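Local structure of PrgB (Enterococcus faecalis, 6EVU) at residues L30-S35 / T115-S120; K39-S44 / N151-T156; K66-K71 / E91-S96. The protein acts as a cell-surface adhesin that promotes aggregation, biofilm formation and conjugation by binding and compacting DNA, this chain being its adhesin domain. All blocks are in the same frame, centred on the assembly; numbering follows the deposited sequence.

How the contacts relate
Contacts 1 and 2 are neighbours, their centres 10 Å apart, and both reach the large antiparallel sheet. Their segments alternate along the chain and meet directly: T41 OG1 lies 2.8 Å from G116 O, a probable hydrogen bond, and F32 CD2 packs 3.5 Å from I154 CD1. Contact 3 closes a shorter loop within the span of the other two. It touches contact 2, where I155 CD1 sits 3.4 Å from L94 O, but stays about 8 Å from contact 1 between nearest atoms. A bound Tris molecule, probably from the crystallisation liquor, lies about 4 Å from the F69 side chain of contact 3.

Contact 1 of 3, residues L30-S35 / T115-S120; sequences LVFDQS and TGLNAS
L117 and A119 both come up to the ring of F32, but at different places. L117 CD1 sits at the ring edge, near its plane, 3.9 Å from F32 CE1. The methyl of A119 approaches obliquely, with CB 3.8 Å from F32 CD1. With F32 CG anti to the backbone N (chi1 -158°), the ring swings toward 115-120, though the bond to CB does not itself point there. Further round the same ring are F177, whose ring plane is turned about 45° from it, and F131 of strand 124-137, so the aromatic group is buried in the apolar interior.

Next to F32 in the chain, the backbones join as strands. V31 and S120 form an antiparallel hydrogen-bonded pair: V31 N gives a nearly straight bond to S120 O (3.0 Å, 176° at the hydrogen), while the return bond from S120 N to V31 O is weak at 3.4 Å. Short strand 30-31 is thereby added alongside strand 119-121, which itself pairs with the long strand 124-137 of the antiparallel sheet, part of the glucan-binding protein C-like region of this member of the antigen I/II family. L30 CD1 reaches the backbone of the partner too, 3.6 Å from S120 O.

V31 and S120 put their side chains on one face of the sheet. There S120 OG lies against the valine's CB and CG2 branch, 3.6 Å from V31 CB. After V31, segment 30-35 leaves its strand and passes through an Asx turn, in which D33 OD1 accepts from S35 N at 2.9 Å, the N-H arriving from above the carboxylate plane as the 3-10 turn begins.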
loop_
_atom_site.group_PDB
_atom_site.type_symbol
_atom_site.label_atom_id
_atom_site.label_comp_id
_atom_site.label_asym_id
_atom_site.label_seq_id
_atom_site.Cartn_x
_atom_site.Cartn_y
_atom_site.Cartn_z
ATOM N N LEU A 30 -17.978 -4.021 4.521
ATOM C CA LEU A 30 -16.892 -3.745 5.439
ATOM C C LEU A 30 -16.645 -2.248 5.467
ATOM O O LEU A 30 -16.469 -1.627 4.409
ATOM C CB LEU A 30 -15.629 -4.466 4.968
ATOM C CG LEU A 30 -14.380 -4.140 5.789
ATOM C CD1 LEU A 30 -14.536 -4.715 7.213
ATOM C CD2 LEU A 30 -13.094 -4.655 5.078
ATOM N N VAL A 31 -16.668 -1.667 6.661
ATOM C CA VAL A 31 -16.363 -0.255 6.872
ATOM C C VAL A 31 -15.034 -0.166 7.622
ATOM O O VAL A 31 -14.956 -0.495 8.811
ATOM C CB VAL A 31 -17.484 0.446 7.650
ATOM C CG1 VAL A 31 -17.198 1.981 7.809
ATOM C CG2 VAL A 31 -18.877 0.162 6.978
ATOM N N PHE A 32 -14.017 0.359 6.942
ATOM C CA PHE A 32 -12.708 0.544 7.543
ATOM C C PHE A 32 -12.143 1.814 6.906
ATOM O O PHE A 32 -11.379 1.809 5.944
ATOM C CB PHE A 32 -11.799 -0.679 7.357
ATOM C CG PHE A 32 -10.702 -0.724 8.387
ATOM C CD1 PHE A 32 -10.892 -1.408 9.550
ATOM C CD2 PHE A 32 -9.526 -0.022 8.227
ATOM C CE1 PHE A 32 -9.892 -1.410 10.526
ATOM C CE2 PHE A 32 -8.524 -0.043 9.205
ATOM C CZ PHE A 32 -8.732 -0.722 10.331
ATOM N N ASP A 33 -12.508 2.943 7.483
ATOM C CA ASP A 33 -12.249 4.253 6.880
ATOM C C ASP A 33 -12.111 5.262 8.018
ATOM O O ASP A 33 -12.056 4.883 9.185
ATOM C CB ASP A 33 -13.360 4.595 5.880
ATOM C CG ASP A 33 -14.731 4.646 6.524
ATOM O OD1 ASP A 33 -14.849 4.884 7.729
ATOM O OD2 ASP A 33 -15.707 4.431 5.779
ATOM N N GLN A 34 -12.084 6.573 7.698
ATOM C CA GLN A 34 -11.829 7.544 8.763
ATOM C C GLN A 34 -12.875 7.471 9.886
ATOM O O GLN A 34 -12.590 7.824 11.042
ATOM C CB GLN A 34 -11.811 8.977 8.199
ATOM C CG GLN A 34 -10.876 9.972 8.920
ATOM C CD GLN A 34 -9.449 9.446 9.158
ATOM O OE1 GLN A 34 -9.023 9.244 10.298
ATOM N NE2 GLN A 34 -8.714 9.202 8.065
ATOM N N SER A 35 -14.099 7.066 9.561
ATOM C CA SER A 35 -15.152 6.993 10.560
ATOM C C SER A 35 -14.888 5.996 11.685
ATOM O O SER A 35 -15.624 6.001 12.687
ATOM C CB SER A 35 -16.494 6.673 9.860
ATOM O OG SER A 35 -16.565 5.326 9.450
ATOM N N THR A 115 -5.792 -1.273 18.611
ATOM C CA THR A 115 -6.978 -1.411 19.449
ATOM C C THR A 115 -7.755 -0.101 19.442
ATOM O O THR A 115 -7.326 0.904 18.862
ATOM C CB THR A 115 -6.608 -1.780 20.890
ATOM O OG1 THR A 115 -5.694 -0.790 21.378
ATOM C CG2 THR A 115 -5.914 -3.116 20.915
ATOM N N GLY A 116 -8.917 -0.137 20.063
ATOM C CA GLY A 116 -9.751 1.042 20.165
ATOM C C GLY A 116 -10.405 1.472 18.878
ATOM O O GLY A 116 -10.596 2.670 18.671
ATOM N N LEU A 117 -10.754 0.536 18.000
ATOM C CA LEU A 117 -11.412 0.868 16.743
ATOM C C LEU A 117 -12.931 0.856 16.861
ATOM O O LEU A 117 -13.515 0.223 17.742
ATOM C CB LEU A 117 -11.039 -0.150 15.665
ATOM C CG LEU A 117 -9.558 -0.377 15.446
ATOM C CD1 LEU A 117 -9.339 -1.525 14.414
ATOM C CD2 LEU A 117 -8.913 0.898 15.010
ATOM N N ASN A 118 -13.577 1.505 15.900
ATOM C CA ASN A 118 -15.026 1.401 15.781
ATOM C C ASN A 118 -15.404 1.120 14.331
ATOM O O ASN A 118 -16.177 1.831 13.690
ATOM C CB ASN A 118 -15.689 2.655 16.351
ATOM C CG ASN A 118 -17.192 2.552 16.342
ATOM O OD1 ASN A 118 -17.734 1.505 16.677
ATOM N ND2 ASN A 118 -17.869 3.647 16.038
ATOM N N ALA A 119 -14.797 0.076 13.789
ATOM C CA ALA A 119 -15.067 -0.415 12.449
ATOM C C ALA A 119 -16.256 -1.365 12.505
ATOM O O ALA A 119 -16.839 -1.607 13.572
ATOM C CB ALA A 119 -13.813 -1.073 11.884
ATOM N N SER A 120 -16.676 -1.861 11.344
ATOM C CA SER A 120 -17.844 -2.739 11.335
ATOM C C SER A 120 -17.883 -3.590 10.085
ATOM O O SER A 120 -17.266 -3.280 9.068
ATOM C CB SER A 120 -19.167 -1.979 11.426
ATOM O OG SER A 120 -19.293 -0.984 10.412
#

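Contact 2 of 3, residues K39-S44 / N151-T156; sequences KDTKIS and NDPIIT
The loop that leads from strand 145-150 to strand 157-160 meets the start of strand 42-47 here, and N151 makes the main link. Its OD1 accepts from I43 N at 2.8 Å, with an angle of 161° at the hydrogen and the donor in the carbonyl plane. The same oxygen also receives a water that donates to I43 O at 2.7 Å, so N151 OD1 reaches I43 N directly and I43 O through the water. ND2 of N151 is held by N97 O and the hydroxyl of Y100, which fixes the rotation of the amide. The I43 and N151 side chains cross at about a right angle, with I43 CB 3.4 Å from N151 OD1.

T41 supplies the apolar part. Its CG2, anti to the backbone N, presses to 3.5 Å from P153 CD, while its OG1 accepts from T38 N and is also hydrogen-bonded to G116 O. A second water joins N151 O to T41 O, the latter bond weak. D152 OD1 closes an Asx turn with I154 N.

I43 touches V112 and Y114 of strand 110-115 in the larger sheet and F149 of strand 145-150 in the other, so the contact sits where the two sheets meet, with P153 also against Y114.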
loop_
_atom_site.group_PDB
_atom_site.type_symbol
_atom_site.label_atom_id
_atom_site.label_comp_id
_atom_site.label_asym_id
_atom_site.label_seq_id
_atom_site.Cartn_x
_atom_site.Cartn_y
_atom_site.Cartn_z
ATOM N N LYS A 39 -11.043 8.275 19.754
ATOM C CA LYS A 39 -10.099 8.911 20.669
ATOM C C LYS A 39 -9.124 7.907 21.257
ATOM O O LYS A 39 -8.005 8.286 21.621
ATOM C CB LYS A 39 -10.869 9.636 21.804
ATOM C CG LYS A 39 -11.803 8.699 22.606
ATOM C CD LYS A 39 -12.166 9.189 24.051
ATOM C CE LYS A 39 -13.639 8.851 24.334
ATOM N NZ LYS A 39 -14.001 8.461 25.738
ATOM N N ASP A 40 -9.493 6.620 21.282
ATOM C CA ASP A 40 -8.674 5.570 21.859
ATOM C C ASP A 40 -7.924 4.739 20.807
ATOM O O ASP A 40 -7.219 3.795 21.180
ATOM C CB ASP A 40 -9.547 4.655 22.707
ATOM C CG ASP A 40 -10.217 5.415 23.850
ATOM O OD1 ASP A 40 -9.488 6.042 24.664
ATOM O OD2 ASP A 40 -11.461 5.424 23.908
ATOM N N THR A 41 -8.089 5.036 19.516
ATOM C CA THR A 41 -7.406 4.241 18.499
ATOM C C THR A 41 -5.896 4.428 18.620
ATOM O O THR A 41 -5.409 5.557 18.740
ATOM C CB THR A 41 -7.848 4.646 17.087
ATOM O OG1 THR A 41 -9.249 4.423 16.936
ATOM C CG2 THR A 41 -7.081 3.796 16.001
ATOM N N LYS A 42 -5.148 3.323 18.543
ATOM C CA LYS A 42 -3.692 3.380 18.655
ATOM C C LYS A 42 -3.111 2.012 18.304
ATOM O O LYS A 42 -3.809 0.992 18.343
ATOM C CB LYS A 42 -3.237 3.748 20.060
ATOM C CG LYS A 42 -3.519 2.660 21.076
ATOM C CD LYS A 42 -2.787 2.961 22.388
ATOM C CE LYS A 42 -3.218 2.032 23.507
ATOM N NZ LYS A 42 -4.469 2.474 24.242
ATOM N N ILE A 43 -1.815 2.001 17.976
ATOM C CA ILE A 43 -1.066 0.744 17.953
ATOM C C ILE A 43 -0.808 0.320 19.389
ATOM O O ILE A 43 -0.225 1.084 20.169
ATOM C CB ILE A 43 0.260 0.903 17.190
ATOM C CG1 ILE A 43 -0.022 1.167 15.705
ATOM C CG2 ILE A 43 1.119 -0.355 17.387
ATOM C CD1 ILE A 43 1.260 1.533 14.863
ATOM N N SER A 44 -1.282 -0.881 19.765
ATOM C CA SER A 44 -1.030 -1.409 21.108
ATOM C C SER A 44 0.256 -2.209 21.212
ATOM O O SER A 44 0.855 -2.252 22.299
ATOM C CB SER A 44 -2.172 -2.312 21.567
ATOM O OG SER A 44 -2.399 -3.307 20.587
ATOM N N ASN A 151 -0.023 5.376 14.038
ATOM C CA ASN A 151 -1.057 5.099 15.025
ATOM C C ASN A 151 -2.466 5.247 14.442
ATOM O O ASN A 151 -3.414 4.822 15.095
ATOM C CB ASN A 151 -0.862 6.026 16.267
ATOM C CG ASN A 151 0.075 5.400 17.326
ATOM O OD1 ASN A 151 -0.104 4.251 17.742
ATOM N ND2 ASN A 151 1.070 6.164 17.762
ATOM N N ASP A 152 -2.607 5.884 13.262
ATOM C CA ASP A 152 -3.861 5.938 12.519
ATOM C C ASP A 152 -3.877 4.764 11.534
ATOM O O ASP A 152 -3.090 4.767 10.577
ATOM C CB ASP A 152 -3.962 7.285 11.786
ATOM C CG ASP A 152 -5.303 7.513 11.100
ATOM O OD1 ASP A 152 -5.992 6.539 10.772
ATOM O OD2 ASP A 152 -5.679 8.695 10.850
ATOM N N PRO A 153 -4.737 3.747 11.724
ATOM C CA PRO A 153 -4.727 2.596 10.803
ATOM C C PRO A 153 -5.140 2.948 9.375
ATOM O O PRO A 153 -4.913 2.140 8.448
ATOM C CB PRO A 153 -5.719 1.643 11.460
ATOM C CG PRO A 153 -6.783 2.605 12.039
ATOM C CD PRO A 153 -5.889 3.714 12.659
ATOM N N ILE A 154 -5.764 4.112 9.189
ATOM C CA ILE A 154 -6.177 4.584 7.873
ATOM C C ILE A 154 -5.060 5.329 7.159
ATOM O O ILE A 154 -5.134 5.510 5.938
ATOM C CB ILE A 154 -7.423 5.478 8.020
ATOM C CG1 ILE A 154 -8.487 4.737 8.829
ATOM C CG2 ILE A 154 -7.954 5.897 6.675
ATOM C CD1 ILE A 154 -8.921 3.401 8.203
ATOM N N ILE A 155 -4.033 5.765 7.884
ATOM C CA ILE A 155 -2.789 6.202 7.258
ATOM C C ILE A 155 -1.857 5.017 7.011
ATOM O O ILE A 155 -1.204 4.914 5.950
ATOM C CB ILE A 155 -2.147 7.258 8.177
ATOM C CG1 ILE A 155 -2.996 8.543 8.206
ATOM C CG2 ILE A 155 -0.676 7.573 7.786
ATOM C CD1 ILE A 155 -2.507 9.581 9.205
ATOM N N THR A 156 -1.844 4.092 7.961
ATOM C CA THR A 156 -1.263 2.752 7.828
ATOM C C THR A 156 0.279 2.680 7.838
ATOM O O THR A 156 0.861 2.510 8.900
ATOM C CB THR A 156 -1.846 2.067 6.559
ATOM O OG1 THR A 156 -3.237 2.504 6.436
ATOM C CG2 THR A 156 -1.850 0.540 6.640
HETATM O O HOH W 1 -5.064 7.264 15.757
HETATM O O HOH W 2 0.508 3.611 20.570
#

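Contact 3 of 3, residues K66-K71 / E91-S96; sequences KDIFTK and EANLGS
I68 forms the tight part of this contact, its side chain reaching from the first turn of helix 68-72 against E91 and L94, at the 3-10 turn 92-94 and the residue before it. With CG1 anti to the backbone N (chi1 -167°), its CD1 is sent across to 91-96, 4.1 Å from L94 CD2 and, in one of the two conformers deposited for E91, 3.7 Å from E91 CG. F158 of strand 157-160 touches I68 and L94 as well, so the apolar tips are buried between helix, turn and sheet.

The other side is looser and partly open to solvent. N93 ND2 comes no nearer than 4.1 Å to either I68 CG2 or F69 CE2, with its amide plane 73° from the F69 ring. I68 CG2 itself sits over the centre of one face of that ring. A water accepts from I68 N and, in the same E91 conformer, donates weakly to E91 OE2, bridging the helix start to the turn.

The helix start is braced within itself. D67 is the N-cap, its OD2 accepting from T70 N at 2.9 Å while OD1 takes the T70 hydroxyl. K71 NZ stays 5.6 Å from E91 OE1 in that conformer and bonds instead to N58 OD1. The contact therefore rests mainly on apolar packing, with a weak water bridge beside it, and any attraction between K71 and E91 is probably only long-range.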
loop_
_atom_site.group_PDB
_atom_site.type_symbol
_atom_site.label_atom_id
_atom_site.label_comp_id
_atom_site.label_asym_id
_atom_site.label_seq_id
_atom_site.Cartn_x
_atom_site.Cartn_y
_atom_site.Cartn_z
ATOM N N LYS A 66 14.028 16.771 4.248
ATOM C CA LYS A 66 13.711 16.006 5.446
ATOM C C LYS A 66 12.322 15.398 5.396
ATOM O O LYS A 66 11.739 15.103 6.443
ATOM C CB LYS A 66 13.861 16.872 6.688
ATOM C CG LYS A 66 15.294 17.377 6.897
ATOM C CD LYS A 66 16.055 16.533 7.916
ATOM C CE LYS A 66 15.395 16.523 9.291
ATOM N NZ LYS A 66 16.113 15.605 10.228
ATOM N N ASP A 67 11.788 15.190 4.200
ATOM C CA ASP A 67 10.502 14.528 4.115
ATOM C C ASP A 67 10.662 13.080 4.548
ATOM O O ASP A 67 11.768 12.531 4.541
ATOM C CB ASP A 67 9.983 14.623 2.689
ATOM C CG ASP A 67 10.930 13.946 1.698
ATOM O OD1 ASP A 67 12.015 14.518 1.379
ATOM O OD2 ASP A 67 10.603 12.825 1.253
ATOM N N ILE A 68 9.537 12.432 4.872
ATOM C CA ILE A 68 9.559 11.040 5.332
ATOM C C ILE A 68 10.109 10.100 4.278
ATOM O O ILE A 68 10.729 9.066 4.608
ATOM C CB ILE A 68 8.142 10.620 5.817
ATOM C CG1 ILE A 68 8.263 9.298 6.592
ATOM C CG2 ILE A 68 7.103 10.580 4.630
ATOM C CD1 ILE A 68 7.060 9.033 7.463
ATOM N N PHE A 69 9.865 10.383 2.984
ATOM C CA PHE A 69 10.352 9.460 1.967
ATOM C C PHE A 69 11.867 9.488 1.921
ATOM O O PHE A 69 12.505 8.453 1.697
ATOM C CB PHE A 69 9.731 9.805 0.603
ATOM C CG PHE A 69 8.213 9.818 0.619
ATOM C CD1 PHE A 69 7.512 8.630 0.647
ATOM C CD2 PHE A 69 7.516 11.026 0.615
ATOM C CE1 PHE A 69 6.155 8.612 0.700
ATOM C CE2 PHE A 69 6.112 11.036 0.649
ATOM C CZ PHE A 69 5.437 9.808 0.689
ATOM N N THR A 70 12.452 10.685 2.042
ATOM C CA THR A 70 13.903 10.791 2.021
ATOM C C THR A 70 14.484 10.054 3.219
ATOM O O THR A 70 15.469 9.326 3.073
ATOM C CB THR A 70 14.313 12.260 1.989
ATOM O OG1 THR A 70 13.890 12.837 0.734
ATOM C CG2 THR A 70 15.853 12.395 2.077
ATOM N N LYS A 71 13.872 10.209 4.397
ATOM C CA LYS A 71 14.308 9.463 5.574
ATOM C C LYS A 71 14.231 7.952 5.363
ATOM O O LYS A 71 15.089 7.202 5.874
ATOM C CB LYS A 71 13.483 9.877 6.797
ATOM C CG LYS A 71 13.803 11.315 7.229
ATOM C CD LYS A 71 12.887 11.725 8.399
ATOM C CE LYS A 71 13.180 13.172 8.845
ATOM N NZ LYS A 71 12.321 13.443 10.063
ATOM N N GLU A 91 5.776 13.033 12.376
ATOM C CA GLU A 91 5.877 13.599 11.039
ATOM C C GLU A 91 4.440 13.832 10.580
ATOM O O GLU A 91 3.575 12.970 10.769
ATOM C CB GLU A 91 6.701 12.681 10.099
ATOM C CG GLU A 91 6.184 12.460 8.648
ATOM C CD GLU A 91 6.279 13.691 7.737
ATOM O OE1 GLU A 91 7.297 14.445 7.769
ATOM O OE2 GLU A 91 5.314 13.888 6.976
ATOM N N ALA A 92 4.168 15.012 10.024
ATOM C CA ALA A 92 2.790 15.375 9.697
ATOM C C ALA A 92 2.116 14.335 8.812
ATOM O O ALA A 92 0.901 14.102 8.941
ATOM C CB ALA A 92 2.751 16.753 9.024
ATOM N N ASN A 93 2.880 13.673 7.929
ATOM C CA ASN A 93 2.230 12.664 7.113
ATOM C C ASN A 93 1.720 11.472 7.952
ATOM O O ASN A 93 0.905 10.717 7.430
ATOM C CB ASN A 93 3.204 12.195 5.985
ATOM C CG ASN A 93 3.127 13.074 4.679
ATOM O OD1 ASN A 93 2.550 14.145 4.658
ATOM N ND2 ASN A 93 3.720 12.578 3.588
ATOM N N LEU A 94 2.144 11.299 9.229
ATOM C CA LEU A 94 1.726 10.161 10.060
ATOM C C LEU A 94 0.450 10.417 10.832
ATOM O O LEU A 94 -0.025 9.522 11.537
ATOM C CB LEU A 94 2.791 9.800 11.083
ATOM C CG LEU A 94 4.116 9.224 10.571
ATOM C CD1 LEU A 94 4.988 8.997 11.770
ATOM C CD2 LEU A 94 3.900 7.940 9.801
ATOM N N GLY A 95 -0.072 11.629 10.756
ATOM C CA GLY A 95 -1.180 12.045 11.596
ATOM C C GLY A 95 -0.701 12.565 12.938
ATOM O O GLY A 95 0.460 12.412 13.322
ATOM N N SER A 96 -1.626 13.206 13.674
ATOM C CA SER A 96 -1.221 13.917 14.887
ATOM C C SER A 96 -0.754 12.991 16.009
ATOM O O SER A 96 -0.138 13.481 16.961
ATOM C CB SER A 96 -2.357 14.828 15.401
ATOM O OG SER A 96 -3.524 14.055 15.597
HETATM O O HOH W 3 7.166 14.284 4.597
#